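Local coordinates for protein dihydroorotate dehydrogenase (Schistosoma mansoni, PDB 6UY4) that probably catalyses the oxidation of (S)-dihydroorotate to orotate with a quinone as electron acceptor, using bound FMN, in de novo pyrimidine biosynthesis, at residues A[110-115]-A[149-154]; A[182-187]-A[226-231]; A[287-292]-A[297-302]. One frame throughout, in Å; residues are numbered along the deposited sequence.

All three contacts belong to the dihydroorotate dehydrogenase domain of TIM-barrel type, and they follow one another along the chain. Contact 1 joins barrel strand 109-115, whose T114 binds FMN, to helix 147-153. Contact 2 lies about 16 Å away, centre to centre, between helices 179-190 and 215-230 on the outside of the barrel; the first also reaches V115 of contact 1 through F190. Contact 3 is further off, its centre about 28 Å from that of contact 1 and 34 Å from that of contact 2, in the loop leading into strand 301-304 of the small antiparallel sheet. Only contact 1 borders the FMN site directly; contact 2 lies among outer helices, contact 3 away from the site.

Contact 1: residues A[110-115]-A[149-154]; sequences IEVGTV and DAVYER. With FMN (flavin mononucleotide), chain G.
V151 reaches from segment 149-154 to V112 and V115 on strand 110-115, and all three side chains are buried. Ahead of it, D149 points away from the strand and makes a long, weak ion pair with K189. V151 CG1 stands anti to the backbone N (chi1 -178°), which carries it to both strand valines: it lies 3.9 Å from V112 CG1 and 3.9 Å from V115 CG2. The other branch, V151 CG2, takes V115 CG1 at 3.9 Å, so both methyls of V115 are engaged. Y152 then leads its ring off to K189 and F190 of helix 179-190, and R154 turns back to donate from NH1 to D95 O.

Between the two valines, T114 serves the flavin: FMN N3 donates to T114 OG1 at 2.7 Å, a nearly straight bond (164°), while T114 N donates to FMN O4 at 3.2 Å. N169 OD1 bonds the same hydroxyl. The strand is one of the parallel strands of the TIM-barrel wall, with helix 147-153 packed on the side away from FMN. V112 also leans on I166 of the adjoining strand 165-170, and V115 on F190 of the flanking helix 179-190.

Contact 2: residues A[182-187]-A[226-231]; sequences DYVAGV and LAARNQ
V184 lays its CG1 methyl against A228 CB, 3.6 Å away, where two neighbouring helices of the barrel's outer layer run side by side. The small side chain of A228 points toward helix 182-187 and lets the backbones come near: the short axes approach to 8.9 Å and run in nearly the same direction, crossing at -19°.

One turn further along, V187 makes the second touch. Its CG1, set anti to the backbone N (chi1 175°), rests on the backbone of the partner helix, 3.9 Å from R229 N and 4.3 Å from A228 C. It also meets the root of the arginine, with R229 CB 4.2 Å from V187 CG1. V187 also touches V225 of helix 215-230 and L197 of strand 196-200, while V184 extends toward K224 and V225. Strand 196-200 links the two helices in the chain, so the contact joins successive beta-alpha units of the TIM barrel.

R229 contributes its base to the packing and takes its charge elsewhere. The chain bends at chi2 and chi3, and L226 CD2 sits over one face of the guanidinium, toward its rim. NE donates to N230 OD1 at 3.3 Å, coming in tilted from the amide's carbonyl plane. NH1 is bonded to T236 O and forms a salt bridge with D266 OD2, which ties the C-terminal end of helix 215-230 to the segments around the following strands.

The helix-to-helix join therefore rests on van der Waals contact of methyl groups with one another, with backbone and with the arginine's CB, and no polar bond links the two segments. What holds it is the fit of two valines against an alanine and the adjoining backbone, while the arginine's NH1 finds its partners, T236 and D266, outside the interface.

Contact 3: residues A[287-292]-A[297-302]; sequences APIPGN and VVYGGL
I289 sends its side chain from the loop 287-292 into the bend at 297-299. Its CB leaves the backbone in the direction of that bend. CG1, anti to the carbonyl carbon (chi1 -55°), comes within 4.0 Å of Y299 CD1, and the chain then extends so that CD1 reaches deepest. This methyl lies 4.1 Å from Y299 CD1, 4.1 Å from the carbonyl oxygen V298 O and 4.4 Å from V297 CB, so one tip touches three consecutive residues.

The Y299 ring has a second guest in A287, whose CB is 3.6 Å from Y299 CE1 and equally near Y299 CD1. Both aliphatic groups meet the ring at CD1, obliquely and from opposite sides of its plane, and A281 of helix 278-282 adjoins it too. P288, joined to A287 by a cis peptide, stands between A287 and I289.

Beyond I289 the chain reverses in a type II turn, closed by N292 N donating to I289 O at 3.1 Å, with G291 at the position of positive phi. N292 comes out facing V297, and its amide lies alongside V297 CG1, 3.3 Å from N292 OD1. That oxygen also accepts a bond from K294 N, an Asx turn that helps fix the amide's rotation. Past Y299, whose carbonyl takes R140 NH1, the segment enters strand 301-304, between strands 136-139 and 274-275.

Apolar packing draws the loop's arms together; the polar groups bond within the turn, to K294 just after it, or to R140 and the neighbouring strands. The loop is probably held by apolar contact of I289 and A287 with the tyrosine ring, and of these three only A287 is fully buried.

Contact 1: residues A[110-115]-A[149-154]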
# COMPACT_ATOMS: atom_id res chain seq x y z
N ILE A 110 -6.62 -1.62 -7.07
CA ILE A 110 -5.27 -2.15 -6.88
C ILE A 110 -4.29 -0.99 -7.01
O ILE A 110 -4.41 -0.16 -7.91
CB ILE A 110 -4.94 -3.25 -7.90
CG1 ILE A 110 -6.07 -4.29 -7.96
CG2 ILE A 110 -3.62 -3.92 -7.56
CD1 ILE A 110 -6.31 -5.01 -6.66
N GLU A 111 -3.32 -0.95 -6.10
CA GLU A 111 -2.29 0.09 -6.10
C GLU A 111 -0.99 -0.55 -6.61
O GLU A 111 -0.22 -1.13 -5.84
CB GLU A 111 -2.13 0.69 -4.71
CG GLU A 111 -1.13 1.84 -4.63
CD GLU A 111 -1.27 2.64 -3.35
OE1 GLU A 111 -2.42 3.00 -3.00
OE2 GLU A 111 -0.24 2.91 -2.69
N VAL A 112 -0.77 -0.45 -7.92
CA VAL A 112 0.46 -0.95 -8.51
C VAL A 112 1.64 -0.13 -8.01
O VAL A 112 1.57 1.10 -7.92
CB VAL A 112 0.36 -0.91 -10.05
CG1 VAL A 112 1.64 -1.43 -10.68
CG2 VAL A 112 -0.84 -1.71 -10.53
N GLY A 113 2.73 -0.81 -7.67
CA GLY A 113 3.90 -0.15 -7.14
C GLY A 113 4.53 -0.93 -6.01
O GLY A 113 4.01 -1.99 -5.62
N THR A 114 5.63 -0.44 -5.45
CA THR A 114 6.23 0.84 -5.83
C THR A 114 7.12 0.71 -7.07
O THR A 114 7.93 -0.22 -7.16
CB THR A 114 7.05 1.43 -4.67
OG1 THR A 114 6.17 1.84 -3.61
CG2 THR A 114 7.88 2.61 -5.12
N VAL A 115 6.96 1.63 -8.01
CA VAL A 115 7.69 1.63 -9.27
C VAL A 115 8.76 2.71 -9.22
O VAL A 115 8.47 3.87 -8.87
CB VAL A 115 6.75 1.84 -10.47
CG1 VAL A 115 7.52 1.72 -11.78
CG2 VAL A 115 5.60 0.86 -10.42
N ASP A 149 9.34 1.99 -17.59
CA ASP A 149 8.92 1.57 -18.93
C ASP A 149 8.25 0.20 -18.91
O ASP A 149 7.23 -0.01 -19.57
CB ASP A 149 10.12 1.57 -19.87
CG ASP A 149 10.76 2.94 -19.99
OD1 ASP A 149 10.29 3.88 -19.32
OD2 ASP A 149 11.73 3.08 -20.77
N ALA A 150 8.81 -0.75 -18.15
CA ALA A 150 8.25 -2.09 -18.13
C ALA A 150 6.86 -2.10 -17.50
O ALA A 150 5.96 -2.79 -17.99
CB ALA A 150 9.19 -3.04 -17.38
N VAL A 151 6.67 -1.35 -16.42
CA VAL A 151 5.37 -1.31 -15.77
C VAL A 151 4.38 -0.48 -16.58
O VAL A 151 3.18 -0.79 -16.62
CB VAL A 151 5.51 -0.78 -14.33
CG1 VAL A 151 4.16 -0.78 -13.62
CG2 VAL A 151 6.51 -1.61 -13.55
N TYR A 152 4.85 0.57 -17.25
CA TYR A 152 3.96 1.40 -18.05
C TYR A 152 3.42 0.64 -19.26
O TYR A 152 2.28 0.88 -19.68
CB TYR A 152 4.69 2.67 -18.51
CG TYR A 152 3.90 3.51 -19.49
CD1 TYR A 152 2.89 4.36 -19.04
CD2 TYR A 152 4.16 3.46 -20.85
CE1 TYR A 152 2.17 5.13 -19.93
CE2 TYR A 152 3.45 4.23 -21.74
CZ TYR A 152 2.45 5.07 -21.28
OH TYR A 152 1.73 5.84 -22.17
N GLU A 153 4.21 -0.28 -19.82
CA GLU A 153 3.72 -1.09 -20.94
C GLU A 153 2.58 -2.00 -20.53
O GLU A 153 1.80 -2.42 -21.39
CB GLU A 153 4.87 -1.91 -21.53
CG GLU A 153 5.84 -1.10 -22.37
CD GLU A 153 5.20 -0.52 -23.61
OE1 GLU A 153 4.33 -1.20 -24.20
OE2 GLU A 153 5.54 0.62 -23.99
N ARG A 154 2.46 -2.32 -19.24
CA ARG A 154 1.38 -3.16 -18.74
C ARG A 154 0.15 -2.37 -18.31
O ARG A 154 -0.87 -2.98 -17.98
CB ARG A 154 1.88 -4.01 -17.57
CG ARG A 154 3.16 -4.78 -17.86
CD ARG A 154 3.48 -5.76 -16.74
NE ARG A 154 4.72 -6.49 -16.98
CZ ARG A 154 5.87 -6.21 -16.38
NH1 ARG A 154 5.94 -5.22 -15.49
NH2 ARG A 154 6.96 -6.92 -16.65
N1 FMN G . 4.03 -0.03 0.56
C2 FMN G . 4.37 0.85 -0.45
O2 FMN G . 3.94 2.00 -0.43
N3 FMN G . 5.20 0.44 -1.48
C4 FMN G . 5.68 -0.85 -1.51
O4 FMN G . 6.42 -1.21 -2.42
C4A FMN G . 5.34 -1.74 -0.49
N5 FMN G . 5.83 -3.03 -0.51
C5A FMN G . 5.49 -3.91 0.49
C6 FMN G . 5.98 -5.21 0.46
C7 FMN G . 5.64 -6.11 1.47
C7M FMN G . 6.17 -7.51 1.43
C8 FMN G . 4.81 -5.70 2.51
C8M FMN G . 4.45 -6.66 3.60
C9 FMN G . 4.32 -4.40 2.54
C9A FMN G . 4.66 -3.50 1.53
N10 FMN G . 4.17 -2.20 1.55
C10 FMN G . 4.52 -1.32 0.54
C1' FMN G . 3.28 -1.73 2.66
C2' FMN G . 1.82 -2.03 2.34
O2' FMN G . 1.48 -1.47 1.08
C3' FMN G . 0.90 -1.44 3.40
O3' FMN G . 1.20 -0.08 3.58
C4' FMN G . 1.02 -2.17 4.73
O4' FMN G . 1.50 -3.48 4.55
C5' FMN G . -0.36 -2.22 5.38
O5' FMN G . -0.36 -3.10 6.48
P FMN G . -1.26 -4.43 6.40
O1P FMN G . -1.15 -5.15 7.72
O2P FMN G . -2.70 -4.07 6.10
O3P FMN G . -0.72 -5.31 5.30

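Contact 2: residues A[182-187]-A[226-231]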
# COMPACT_ATOMS: atom_id res chain seq x y z
N ASP A 182 13.04 11.87 -9.57
CA ASP A 182 12.48 10.55 -9.84
C ASP A 182 10.97 10.54 -9.62
O ASP A 182 10.22 9.95 -10.40
CB ASP A 182 13.15 9.50 -8.97
CG ASP A 182 14.61 9.28 -9.34
OD1 ASP A 182 15.19 10.16 -10.02
OD2 ASP A 182 15.17 8.24 -8.95
N TYR A 183 10.51 11.20 -8.55
CA TYR A 183 9.07 11.28 -8.30
C TYR A 183 8.38 12.09 -9.38
O TYR A 183 7.27 11.74 -9.82
CB TYR A 183 8.81 11.88 -6.92
CG TYR A 183 9.27 11.02 -5.77
CD1 TYR A 183 8.66 9.80 -5.51
CD2 TYR A 183 10.32 11.42 -4.95
CE1 TYR A 183 9.08 9.01 -4.46
CE2 TYR A 183 10.75 10.63 -3.90
CZ TYR A 183 10.12 9.43 -3.66
OH TYR A 183 10.54 8.64 -2.61
N VAL A 184 9.01 13.18 -9.83
CA VAL A 184 8.43 13.99 -10.91
C VAL A 184 8.36 13.19 -12.20
O VAL A 184 7.37 13.25 -12.93
CB VAL A 184 9.23 15.29 -11.08
CG1 VAL A 184 8.82 16.01 -12.36
CG2 VAL A 184 9.04 16.20 -9.88
N ALA A 185 9.42 12.42 -12.50
CA ALA A 185 9.40 11.58 -13.69
C ALA A 185 8.29 10.55 -13.62
O ALA A 185 7.65 10.25 -14.64
CB ALA A 185 10.76 10.90 -13.87
N GLY A 186 8.03 10.00 -12.43
CA GLY A 186 6.93 9.07 -12.29
C GLY A 186 5.57 9.72 -12.50
O GLY A 186 4.68 9.12 -13.10
N VAL A 187 5.40 10.94 -12.00
CA VAL A 187 4.14 11.66 -12.20
C VAL A 187 3.90 11.90 -13.68
O VAL A 187 2.78 11.77 -14.18
CB VAL A 187 4.13 12.97 -11.40
CG1 VAL A 187 2.87 13.77 -11.70
CG2 VAL A 187 4.24 12.70 -9.91
N LEU A 226 3.50 18.78 -8.04
CA LEU A 226 2.26 19.40 -8.48
C LEU A 226 2.44 20.18 -9.78
O LEU A 226 1.50 20.27 -10.58
CB LEU A 226 1.70 20.31 -7.38
CG LEU A 226 1.16 19.57 -6.16
CD1 LEU A 226 0.56 20.55 -5.17
CD2 LEU A 226 0.14 18.52 -6.58
N ALA A 227 3.62 20.75 -10.00
CA ALA A 227 3.90 21.41 -11.27
C ALA A 227 3.86 20.42 -12.42
O ALA A 227 3.26 20.69 -13.47
CB ALA A 227 5.25 22.12 -11.20
N ALA A 228 4.50 19.26 -12.24
CA ALA A 228 4.44 18.22 -13.26
C ALA A 228 3.02 17.70 -13.44
O ALA A 228 2.59 17.41 -14.56
CB ALA A 228 5.39 17.08 -12.89
N ARG A 229 2.28 17.59 -12.33
CA ARG A 229 0.89 17.13 -12.42
C ARG A 229 0.05 18.10 -13.25
O ARG A 229 -0.77 17.67 -14.06
CB ARG A 229 0.31 16.97 -11.01
CG ARG A 229 -0.97 16.14 -10.93
CD ARG A 229 -2.22 16.96 -11.19
NE ARG A 229 -2.34 18.10 -10.27
CZ ARG A 229 -3.03 18.07 -9.14
NH1 ARG A 229 -3.67 16.97 -8.77
NH2 ARG A 229 -3.09 19.15 -8.37
N ASN A 230 0.26 19.40 -13.05
CA ASN A 230 -0.51 20.39 -13.80
C ASN A 230 -0.14 20.42 -15.28
O ASN A 230 -0.92 20.92 -16.09
CB ASN A 230 -0.32 21.78 -13.19
CG ASN A 230 -0.91 21.88 -11.79
OD1 ASN A 230 -1.78 21.10 -11.41
ND2 ASN A 230 -0.43 22.85 -11.02
N GLN A 231 1.03 19.89 -15.64
CA GLN A 231 1.41 19.80 -17.05
C GLN A 231 0.68 18.69 -17.79
O GLN A 231 0.87 18.56 -19.00
CB GLN A 231 2.92 19.60 -17.18
CG GLN A 231 3.73 20.84 -16.85
CD GLN A 231 3.34 22.03 -17.70
OE1 GLN A 231 2.68 22.96 -17.23
NE2 GLN A 231 3.74 22.01 -18.97

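Contact 3: residues A[287-292]-A[297-302]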
# COMPACT_ATOMS: atom_id res chain seq x y z
N ALA A 287 15.68 -11.44 12.30
CA ALA A 287 16.95 -11.19 12.96
C ALA A 287 17.55 -12.50 13.44
O ALA A 287 16.82 -13.40 13.87
CB ALA A 287 16.78 -10.23 14.15
N PRO A 288 18.89 -12.66 13.37
CA PRO A 288 19.83 -11.65 12.89
C PRO A 288 19.95 -11.62 11.37
O PRO A 288 19.43 -12.51 10.69
CB PRO A 288 21.15 -12.08 13.52
CG PRO A 288 21.03 -13.57 13.58
CD PRO A 288 19.58 -13.86 13.86
N ILE A 289 20.61 -10.60 10.84
CA ILE A 289 20.85 -10.47 9.41
C ILE A 289 22.15 -11.19 9.08
O ILE A 289 23.19 -10.87 9.69
CB ILE A 289 20.91 -9.00 8.98
CG1 ILE A 289 19.64 -8.26 9.43
CG2 ILE A 289 21.08 -8.89 7.47
CD1 ILE A 289 19.64 -6.79 9.10
N PRO A 290 22.16 -12.15 8.15
CA PRO A 290 23.39 -12.88 7.84
C PRO A 290 24.47 -11.98 7.27
O PRO A 290 24.34 -11.47 6.15
CB PRO A 290 22.94 -13.93 6.83
CG PRO A 290 21.69 -13.37 6.23
CD PRO A 290 21.02 -12.61 7.34
N GLY A 291 25.55 -11.78 8.03
CA GLY A 291 26.63 -10.92 7.60
C GLY A 291 26.56 -9.50 8.10
O GLY A 291 27.19 -8.62 7.50
N ASN A 292 25.81 -9.23 9.16
CA ASN A 292 25.65 -7.88 9.70
C ASN A 292 25.73 -7.96 11.22
O ASN A 292 24.81 -8.47 11.87
CB ASN A 292 24.32 -7.27 9.26
CG ASN A 292 24.29 -5.76 9.42
OD1 ASN A 292 24.95 -5.21 10.30
ND2 ASN A 292 23.53 -5.09 8.57
N VAL A 297 20.87 -1.34 12.84
CA VAL A 297 20.42 -1.91 11.58
C VAL A 297 18.90 -1.96 11.58
O VAL A 297 18.26 -2.12 12.63
CB VAL A 297 21.00 -3.32 11.35
CG1 VAL A 297 22.51 -3.24 11.18
CG2 VAL A 297 20.64 -4.25 12.50
N VAL A 298 18.32 -1.81 10.40
CA VAL A 298 16.88 -1.89 10.20
C VAL A 298 16.54 -3.31 9.80
O VAL A 298 16.90 -3.76 8.70
CB VAL A 298 16.39 -0.88 9.15
CG1 VAL A 298 14.89 -0.98 8.96
CG2 VAL A 298 16.79 0.54 9.56
N TYR A 299 15.86 -4.04 10.68
CA TYR A 299 15.48 -5.42 10.38
C TYR A 299 14.33 -5.50 9.39
O TYR A 299 14.23 -6.48 8.64
CB TYR A 299 15.12 -6.16 11.67
CG TYR A 299 16.24 -6.18 12.69
CD1 TYR A 299 17.34 -7.03 12.51
CD2 TYR A 299 16.21 -5.37 13.81
CE1 TYR A 299 18.37 -7.05 13.43
CE2 TYR A 299 17.24 -5.39 14.74
CZ TYR A 299 18.32 -6.24 14.54
OH TYR A 299 19.34 -6.26 15.46
N GLY A 300 13.48 -4.49 9.34
CA GLY A 300 12.39 -4.46 8.39
C GLY A 300 11.20 -3.72 8.96
O GLY A 300 11.27 -3.10 10.02
N GLY A 301 10.09 -3.80 8.23
CA GLY A 301 8.84 -3.18 8.63
C GLY A 301 7.82 -4.23 9.00
O GLY A 301 7.71 -5.27 8.34
N LEU A 302 7.07 -3.96 10.07
CA LEU A 302 6.09 -4.90 10.60
C LEU A 302 4.70 -4.56 10.06
O LEU A 302 4.19 -3.47 10.33
CB LEU A 302 6.09 -4.89 12.13
CG LEU A 302 5.08 -5.80 12.83
CD1 LEU A 302 5.29 -7.25 12.42
CD2 LEU A 302 5.20 -5.65 14.34